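PDB 3G5S: methylenetetrahydrofolate--tRNA-(uracil-5-)-methyltransferase TrmFO from Thermus thermophilus, which catalyses the folate- and FAD-dependent methylation of uridine 54 in tRNA to 5-methyluridine. Local coordinates for residues 140-145 against 154-159; 308-313 against 339-344. One frame throughout, in Å; residues are numbered along the deposited sequence. Where two conformers were deposited one is given.

Interaction 1. Residues 140-145 against 154-159. With GSH (glutathione), chain C.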
loop_
_atom_site.group_PDB
_atom_site.type_symbol
_atom_site.label_atom_id
_atom_site.label_comp_id
_atom_site.label_asym_id
_atom_site.label_seq_id
_atom_site.Cartn_x
_atom_site.Cartn_y
_atom_site.Cartn_z
ATOM N N ALA A 140 14.864 5.887 -16.162
ATOM C CA ALA A 140 16.284 5.664 -15.909
ATOM C C ALA A 140 16.514 5.072 -14.520
ATOM O O ALA A 140 17.301 4.138 -14.359
ATOM C CB ALA A 140 17.083 6.955 -16.087
ATOM N N LEU A 141 15.833 5.601 -13.510
ATOM C CA LEU A 141 16.049 5.076 -12.170
ATOM C C LEU A 141 15.459 3.678 -12.020
ATOM O O LEU A 141 16.041 2.823 -11.350
ATOM C CB LEU A 141 15.509 6.018 -11.100
ATOM C CG LEU A 141 15.895 5.616 -9.676
ATOM C CD1 LEU A 141 17.401 5.679 -9.463
ATOM C CD2 LEU A 141 15.175 6.509 -8.682
ATOM N N ALA A 142 14.311 3.435 -12.649
ATOM C CA ALA A 142 13.742 2.091 -12.645
ATOM C C ALA A 142 14.732 1.093 -13.266
ATOM O O ALA A 142 14.941 -0.002 -12.743
ATOM C CB ALA A 142 12.403 2.062 -13.384
ATOM N N GLU A 143 15.363 1.484 -14.368
ATOM C CA GLU A 143 16.359 0.620 -14.997
ATOM C C GLU A 143 17.537 0.359 -14.059
ATOM O O GLU A 143 18.052 -0.756 -13.985
ATOM C CB GLU A 143 16.848 1.234 -16.308
ATOM C CG GLU A 143 15.824 1.187 -17.426
ATOM C CD GLU A 143 15.469 -0.232 -17.823
ATOM O OE1 GLU A 143 16.393 -1.053 -18.006
ATOM O OE2 GLU A 143 14.265 -0.525 -17.960
ATOM N N ALA A 144 17.968 1.393 -13.346
ATOM C CA ALA A 144 19.061 1.248 -12.397
ATOM C C ALA A 144 18.703 0.277 -11.270
ATOM O O ALA A 144 19.531 -0.533 -10.842
ATOM C CB ALA A 144 19.458 2.602 -11.834
ATOM N N LEU A 145 17.466 0.359 -10.787
ATOM C CA LEU A 145 17.011 -0.543 -9.738
ATOM C C LEU A 145 16.941 -1.989 -10.230
ATOM O O LEU A 145 17.322 -2.915 -9.513
ATOM C CB LEU A 145 15.650 -0.095 -9.206
ATOM C CG LEU A 145 15.725 1.136 -8.306
ATOM C CD1 LEU A 145 14.351 1.770 -8.154
ATOM C CD2 LEU A 145 16.317 0.775 -6.950
ATOM N N LEU A 154 11.089 -5.512 -9.748
ATOM C CA LEU A 154 10.428 -4.235 -9.956
ATOM C C LEU A 154 9.288 -4.449 -10.941
ATOM O O LEU A 154 9.474 -5.080 -11.981
ATOM C CB LEU A 154 11.406 -3.175 -10.470
ATOM C CG LEU A 154 10.820 -1.791 -10.752
ATOM C CD1 LEU A 154 11.843 -0.694 -10.508
ATOM C CD2 LEU A 154 10.274 -1.708 -12.177
ATOM N N ALA A 155 8.106 -3.955 -10.592
ATOM C CA ALA A 155 6.935 -4.044 -11.447
ATOM C C ALA A 155 6.554 -2.657 -11.940
ATOM O O ALA A 155 6.863 -1.654 -11.291
ATOM C CB ALA A 155 5.781 -4.681 -10.690
ATOM N N TYR A 156 5.871 -2.612 -13.086
ATOM C CA TYR A 156 5.431 -1.356 -13.685
ATOM C C TYR A 156 3.928 -1.132 -13.559
ATOM O O TYR A 156 3.441 -0.047 -13.867
ATOM C CB TYR A 156 5.837 -1.285 -15.157
ATOM C CG TYR A 156 7.325 -1.156 -15.362
ATOM C CD1 TYR A 156 7.977 0.041 -15.111
ATOM C CD2 TYR A 156 8.078 -2.234 -15.798
ATOM C CE1 TYR A 156 9.345 0.161 -15.291
ATOM C CE2 TYR A 156 9.441 -2.124 -15.983
ATOM C CZ TYR A 156 10.070 -0.924 -15.728
ATOM O OH TYR A 156 11.430 -0.815 -15.913
ATOM N N TYR A 157 3.198 -2.158 -13.138
ATOM C CA TYR A 157 1.763 -2.038 -12.898
ATOM C C TYR A 157 1.402 -2.937 -11.734
ATOM O O TYR A 157 2.114 -3.893 -11.439
ATOM C CB TYR A 157 0.943 -2.391 -14.152
ATOM C CG TYR A 157 1.034 -3.829 -14.626
ATOM C CD1 TYR A 157 0.243 -4.825 -14.063
ATOM C CD2 TYR A 157 1.879 -4.179 -15.669
ATOM C CE1 TYR A 157 0.315 -6.137 -14.512
ATOM C CE2 TYR A 157 1.956 -5.485 -16.125
ATOM C CZ TYR A 157 1.171 -6.459 -15.544
ATOM O OH TYR A 157 1.245 -7.759 -15.998
ATOM N N ASP A 158 0.253 -2.706 -11.097
ATOM C CA ASP A 158 -0.115 -3.525 -9.925
ATOM C C ASP A 158 -1.042 -4.744 -10.143
ATOM O O ASP A 158 -0.705 -5.858 -9.739
ATOM C CB ASP A 158 -0.602 -2.661 -8.754
ATOM C CG ASP A 158 -1.574 -1.584 -9.174
ATOM O OD1 ASP A 158 -2.245 -1.741 -10.218
ATOM O OD2 ASP A 158 -1.671 -0.578 -8.439
ATOM N N ALA A 159 -2.203 -4.540 -10.754
ATOM C CA ALA A 159 -3.104 -5.654 -11.052
ATOM C C ALA A 159 -3.447 -6.471 -9.804
ATOM O O ALA A 159 -3.324 -7.691 -9.787
ATOM C CB ALA A 159 -2.509 -6.553 -12.132
HETATM N N1 GSH C . 2.132 -6.541 -10.522
HETATM C CA1 GSH C . 3.180 -7.536 -10.395
HETATM C C1 GSH C . 3.938 -7.768 -11.693
HETATM O O11 GSH C . 3.664 -6.943 -12.784
HETATM O O12 GSH C . 4.927 -8.425 -11.680
HETATM C CB1 GSH C . 2.721 -8.838 -9.742
HETATM C CG1 GSH C . 2.050 -9.877 -10.633
HETATM C CD1 GSH C . 0.657 -9.573 -11.180
HETATM O OE1 GSH C . 0.165 -8.492 -11.116
HETATM N N2 GSH C . -0.062 -10.669 -11.766
HETATM C CA2 GSH C . -1.412 -10.502 -12.204
HETATM C C2 GSH C . -2.413 -11.169 -11.266
HETATM O O2 GSH C . -2.656 -12.324 -11.376
HETATM C CB2 GSH C . -1.493 -11.039 -13.624
HETATM S SG2 GSH C . -3.032 -10.743 -14.518
HETATM N N3 GSH C . -3.360 -10.299 -10.596
HETATM C CA3 GSH C . -4.444 -10.882 -9.836
HETATM C C3 GSH C . -4.024 -11.468 -8.495
HETATM O O31 GSH C . -4.543 -12.434 -8.031
HETATM O O32 GSH C . -2.833 -10.993 -7.982
HETATM O O HOH W 1 12.217 1.352 -16.868
#

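Interaction 2. Residues 308-313 against 339-344. With FAD (flavin-adenine dinucleotide), chain B.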
loop_
_atom_site.group_PDB
_atom_site.type_symbol
_atom_site.label_atom_id
_atom_site.label_comp_id
_atom_site.label_asym_id
_atom_site.label_seq_id
_atom_site.Cartn_x
_atom_site.Cartn_y
_atom_site.Cartn_z
ATOM N N HIS A 308 -3.587 -0.418 -12.346
ATOM C CA HIS A 308 -3.033 0.792 -12.924
ATOM C C HIS A 308 -1.528 0.793 -13.070
ATOM O O HIS A 308 -0.818 -0.057 -12.527
ATOM C CB HIS A 308 -3.511 2.059 -12.201
ATOM C CG HIS A 308 -3.463 1.973 -10.708
ATOM N ND1 HIS A 308 -2.285 1.861 -10.003
ATOM C CD2 HIS A 308 -4.453 2.013 -9.786
ATOM C CE1 HIS A 308 -2.551 1.828 -8.709
ATOM N NE2 HIS A 308 -3.859 1.909 -8.551
ATOM N N ARG A 309 -1.067 1.761 -13.846
ATOM C CA ARG A 309 0.341 2.055 -13.979
ATOM C C ARG A 309 0.887 2.451 -12.611
ATOM O O ARG A 309 0.374 3.372 -11.971
ATOM C CB ARG A 309 0.511 3.189 -14.984
ATOM C CG ARG A 309 1.888 3.780 -15.041
ATOM C CD ARG A 309 2.815 2.941 -15.887
ATOM N NE ARG A 309 4.107 3.601 -15.990
ATOM C CZ ARG A 309 5.095 3.432 -15.119
ATOM N NH1 ARG A 309 4.942 2.606 -14.096
ATOM N NH2 ARG A 309 6.237 4.082 -15.274
ATOM N N ASN A 310 1.924 1.752 -12.169
ATOM C CA ASN A 310 2.411 1.890 -10.800
ATOM C C ASN A 310 3.742 1.174 -10.677
ATOM O O ASN A 310 3.779 -0.048 -10.599
ATOM C CB ASN A 310 1.383 1.267 -9.834
ATOM C CG ASN A 310 1.687 1.535 -8.357
ATOM O OD1 ASN A 310 1.285 2.558 -7.798
ATOM N ND2 ASN A 310 2.361 0.589 -7.707
ATOM N N THR A 311 4.837 1.926 -10.667
ATOM C CA THR A 311 6.156 1.339 -10.446
ATOM C C THR A 311 6.387 1.082 -8.969
ATOM O O THR A 311 6.229 1.982 -8.141
ATOM C CB THR A 311 7.252 2.245 -10.981
ATOM O OG1 THR A 311 7.115 2.317 -12.402
ATOM C CG2 THR A 311 8.614 1.684 -10.655
ATOM N N TYR A 312 6.768 -0.146 -8.639
ATOM C CA TYR A 312 7.048 -0.494 -7.257
ATOM C C TYR A 312 7.960 -1.710 -7.160
ATOM O O TYR A 312 8.063 -2.513 -8.090
ATOM C CB TYR A 312 5.740 -0.710 -6.464
ATOM C CG TYR A 312 4.985 -1.966 -6.846
ATOM C CD1 TYR A 312 4.225 -2.022 -8.009
ATOM C CD2 TYR A 312 5.032 -3.100 -6.049
ATOM C CE1 TYR A 312 3.540 -3.172 -8.363
ATOM C CE2 TYR A 312 4.346 -4.255 -6.394
ATOM C CZ TYR A 312 3.601 -4.287 -7.557
ATOM O OH TYR A 312 2.915 -5.426 -7.927
ATOM N N LEU A 313 8.609 -1.825 -6.012
ATOM C CA LEU A 313 9.521 -2.915 -5.709
ATOM C C LEU A 313 8.851 -4.085 -5.005
ATOM O O LEU A 313 7.836 -3.923 -4.316
ATOM C CB LEU A 313 10.631 -2.402 -4.799
ATOM C CG LEU A 313 11.524 -1.333 -5.422
ATOM C CD1 LEU A 313 12.370 -0.691 -4.347
ATOM C CD2 LEU A 313 12.401 -1.925 -6.526
ATOM N N GLY A 339 6.173 -0.186 -2.121
ATOM C CA GLY A 339 5.083 -1.143 -2.119
ATOM C C GLY A 339 3.838 -0.746 -1.342
ATOM O O GLY A 339 2.983 -1.600 -1.101
ATOM N N VAL A 340 3.716 0.526 -0.963
ATOM C CA VAL A 340 2.476 1.001 -0.367
ATOM C C VAL A 340 1.653 1.767 -1.390
ATOM O O VAL A 340 2.101 2.032 -2.513
ATOM C CB VAL A 340 2.686 1.832 0.923
ATOM C CG1 VAL A 340 3.453 1.031 1.951
ATOM C CG2 VAL A 340 3.334 3.182 0.641
ATOM N N GLU A 341 0.429 2.095 -0.987
ATOM C CA GLU A 341 -0.499 2.857 -1.799
ATOM C C GLU A 341 -1.183 3.845 -0.879
ATOM O O GLU A 341 -1.611 3.476 0.215
ATOM C CB GLU A 341 -1.537 1.927 -2.420
ATOM C CG GLU A 341 -2.778 2.611 -2.966
ATOM C CD GLU A 341 -2.493 3.604 -4.070
ATOM O OE1 GLU A 341 -1.354 3.644 -4.588
ATOM O OE2 GLU A 341 -3.431 4.347 -4.436
ATOM N N GLY A 342 -1.291 5.096 -1.325
ATOM C CA GLY A 342 -2.019 6.125 -0.604
ATOM C C GLY A 342 -1.120 7.276 -0.184
ATOM O O GLY A 342 0.049 7.073 0.161
ATOM N N TYR A 343 -1.662 8.493 -0.202
ATOM C CA TYR A 343 -0.859 9.659 0.169
ATOM C C TYR A 343 -0.291 9.521 1.576
ATOM O O TYR A 343 0.890 9.764 1.815
ATOM C CB TYR A 343 -1.658 10.960 0.105
ATOM C CG TYR A 343 -2.359 11.272 -1.199
ATOM C CD1 TYR A 343 -1.662 11.402 -2.395
ATOM C CD2 TYR A 343 -3.727 11.496 -1.213
ATOM C CE1 TYR A 343 -2.328 11.714 -3.575
ATOM C CE2 TYR A 343 -4.396 11.811 -2.375
ATOM C CZ TYR A 343 -3.697 11.919 -3.556
ATOM O OH TYR A 343 -4.368 12.238 -4.715
ATOM N N LEU A 344 -1.153 9.141 2.509
ATOM C CA LEU A 344 -0.782 9.029 3.905
ATOM C C LEU A 344 0.210 7.898 4.162
ATOM O O LEU A 344 1.193 8.069 4.888
ATOM C CB LEU A 344 -2.064 8.796 4.702
ATOM C CG LEU A 344 -1.973 8.410 6.161
ATOM C CD1 LEU A 344 -1.462 9.595 6.947
ATOM C CD2 LEU A 344 -3.341 7.963 6.664
HETATM P PA FAD B . 5.013 10.908 -5.562
HETATM O O1A FAD B . 4.587 10.679 -6.983
HETATM O O2A FAD B . 4.144 11.759 -4.688
HETATM O O5B FAD B . 6.486 11.520 -5.501
HETATM C C5B FAD B . 7.537 11.001 -6.291
HETATM C C4B FAD B . 8.413 12.169 -6.701
HETATM O O4B FAD B . 9.594 11.676 -7.311
HETATM C C3B FAD B . 7.728 13.057 -7.737
HETATM O O3B FAD B . 7.755 14.413 -7.333
HETATM C C2B FAD B . 8.534 12.831 -9.016
HETATM O O2B FAD B . 8.614 13.953 -9.872
HETATM C C1B FAD B . 9.899 12.470 -8.461
HETATM N N9A FAD B . 10.781 11.637 -9.290
HETATM C C8A FAD B . 10.470 10.479 -9.949
HETATM N N7A FAD B . 11.595 9.980 -10.500
HETATM C C5A FAD B . 12.624 10.812 -10.185
HETATM C C6A FAD B . 13.981 10.802 -10.472
HETATM N N6A FAD B . 14.585 9.752 -11.044
HETATM N N1A FAD B . 14.761 11.814 -9.981
HETATM C C2A FAD B . 14.224 12.839 -9.239
HETATM N N3A FAD B . 12.880 12.860 -8.944
HETATM C C4A FAD B . 12.117 11.857 -9.426
HETATM N N1 FAD B . -3.286 8.170 -3.687
HETATM C C2 FAD B . -4.339 8.416 -2.842
HETATM O O2 FAD B . -4.235 8.200 -1.636
HETATM N N3 FAD B . -5.521 8.913 -3.356
HETATM C C4 FAD B . -5.685 9.181 -4.705
HETATM O O4 FAD B . -6.755 9.631 -5.132
HETATM C C4X FAD B . -4.607 8.929 -5.553
HETATM N N5 FAD B . -4.708 9.167 -6.905
HETATM C C5X FAD B . -3.628 8.920 -7.728
HETATM C C6 FAD B . -3.741 9.176 -9.091
HETATM C C7 FAD B . -2.674 8.927 -9.943
HETATM C C7M FAD B . -2.802 9.205 -11.415
HETATM C C8 FAD B . -1.485 8.427 -9.423
HETATM C C8M FAD B . -0.322 8.157 -10.333
HETATM C C9 FAD B . -1.368 8.174 -8.058
HETATM C C9A FAD B . -2.439 8.416 -7.201
HETATM N N10 FAD B . -2.331 8.146 -5.842
HETATM C C10 FAD B . -3.417 8.422 -5.033
HETATM C "C1'" FAD B . -1.392 7.056 -5.379
HETATM C "C2'" FAD B . -0.305 7.533 -4.399
HETATM O "O2'" FAD B . -0.765 7.567 -3.058
HETATM C "C3'" FAD B . 0.295 8.877 -4.810
HETATM O "O3'" FAD B . 0.940 8.672 -6.051
HETATM C "C4'" FAD B . 1.300 9.426 -3.799
HETATM O "O4'" FAD B . 1.607 10.754 -4.175
HETATM C "C5'" FAD B . 2.556 8.568 -3.708
HETATM O "O5'" FAD B . 3.550 9.256 -2.980
HETATM P P FAD B . 5.089 9.036 -3.356
HETATM O O1P FAD B . 5.446 7.585 -3.310
HETATM O O2P FAD B . 5.877 9.969 -2.497
HETATM O O3P FAD B . 5.183 9.455 -4.904
HETATM O O HOH W 2 3.158 0.551 -4.684
HETATM O O HOH W 3 0.365 1.588 -5.106
HETATM O O HOH W 4 -0.205 4.554 -7.092
#

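Interaction 1. Residues 140-145 against 154-159
Glu143 OE2 is held by a salt bridge to Lys146 and by a water that donates to it over 3.0 Å, and the same water is hydrogen-bonded to the phenol oxygen of Tyr156. OE2 itself stands 3.5 Å from Tyr156 OH, so carboxylate and phenol meet mainly through solvent, with a weak bond from Lys146 to the hydroxyl besides. The two side chains cross at about a right angle, yet carboxylate and ring planes are only 11° apart. The bend of Glu143 at its second torsion (chi2 -63°) brings its end back to the tyrosine although its first bond leads away from it. Apart from this polar pair the contact is apolar. Ala142 CB lies obliquely to the phenol ring, 4.1 Å from CE1, and 4.0 Å from Leu154 CD1. The other methyl of Leu154, CD2, rests over one face of the Tyr156 ring, displaced toward its rim; this leaves CD1 to touch the helix, where Leu145 CB is 4.1 Å from it. One leucine thus serves two surfaces, the helix with one methyl and the Tyr156 ring with the other. Past the corner at Tyr156 the chain reaches glutathione: its amino nitrogen N1 donates to Tyr157 O over 2.8 Å and also to Asp158 O, while its carboxylate oxygen O11 lies over one face of the Tyr157 ring. Gly276 also bonds the ligand. Helix 139-149 follows strand 129-131 of the parallel Rossmann-type sheet, touching FAD through Leu141; after a short connection strand 154-155 starts near the helix at Leu154 and leads away from it, pairing antiparallel with strand 309-313.

Interaction 2. Residues 308-313 against 339-344
Asn310 and Glu341 face each other with two acceptors, OD1 and OE1, 4.3 Å apart, and water makes the join. One water donates to both oxygens, at 2.6 Å from Asn310 OD1 and 2.9 Å from Glu341 OE1; a second is close to the same two oxygens, but it cannot serve all its neighbours at once. The amide's other end, ND2, donates over 3.1 Å to a third water that lies close to Val340 O, so its NH2 and carbonyl branches are told apart by what they meet. Glu341 has CG anti to its backbone nitrogen (chi1 164°) and a chain bent at chi2, which lays its carboxylate over one face of the flavin, with OE2 3.5 Å from FAD C1'. From the opposite side of the isoalloxazine comes Tyr343, its ring nearly parallel to the flavin and centred over C2. The two residues flank Gly342, the N-cap of helix 343-361; the N terminus of this helix points at the flavin pyrimidine, as in many flavoproteins of the Rossmann-type FAD-binding fold. Tyr343 N bonds the flavin carbonyl O2 at 3.0 Å, and Gly342 N makes a weak bond to the ribityl O2'. The helix end would probably help to stabilise negative charge building up around N1 and O2 on reduction. Replacing Tyr343 with a leucine would probably leave the pyrimidine side of the flavin without its flat cover and Ser52 O without the phenol hydroxyl that bonds it. Further along the strand the Tyr312 ring meets the backbone obliquely, CD2 lying 4.4 Å from Gly339 CA, while its hydroxyl reaches the other way, to Phe390 O and to the amino nitrogen of glutathione.

From the N terminus, interaction 1 comes first: helix 139-149 runs to its end, a short connection follows, and strand 154-155 sets off away from the helix, its first residue and Tyr156 packing back on it, closing a loop of only eight residues between the segments. Interaction 2 opens much later and closes a longer loop of 25 residues that includes strand 331-333, the edge of the parallel sheet. The two are therefore in series, neither nested nor crossed. They join in space through the antiparallel pairing of strands 154-155 and 309-313, where Ala155 N lies 2.9 Å from Tyr312 O. This small sheet connects the glutathione pocket on one side with the start of helix 343-361 at the flavin.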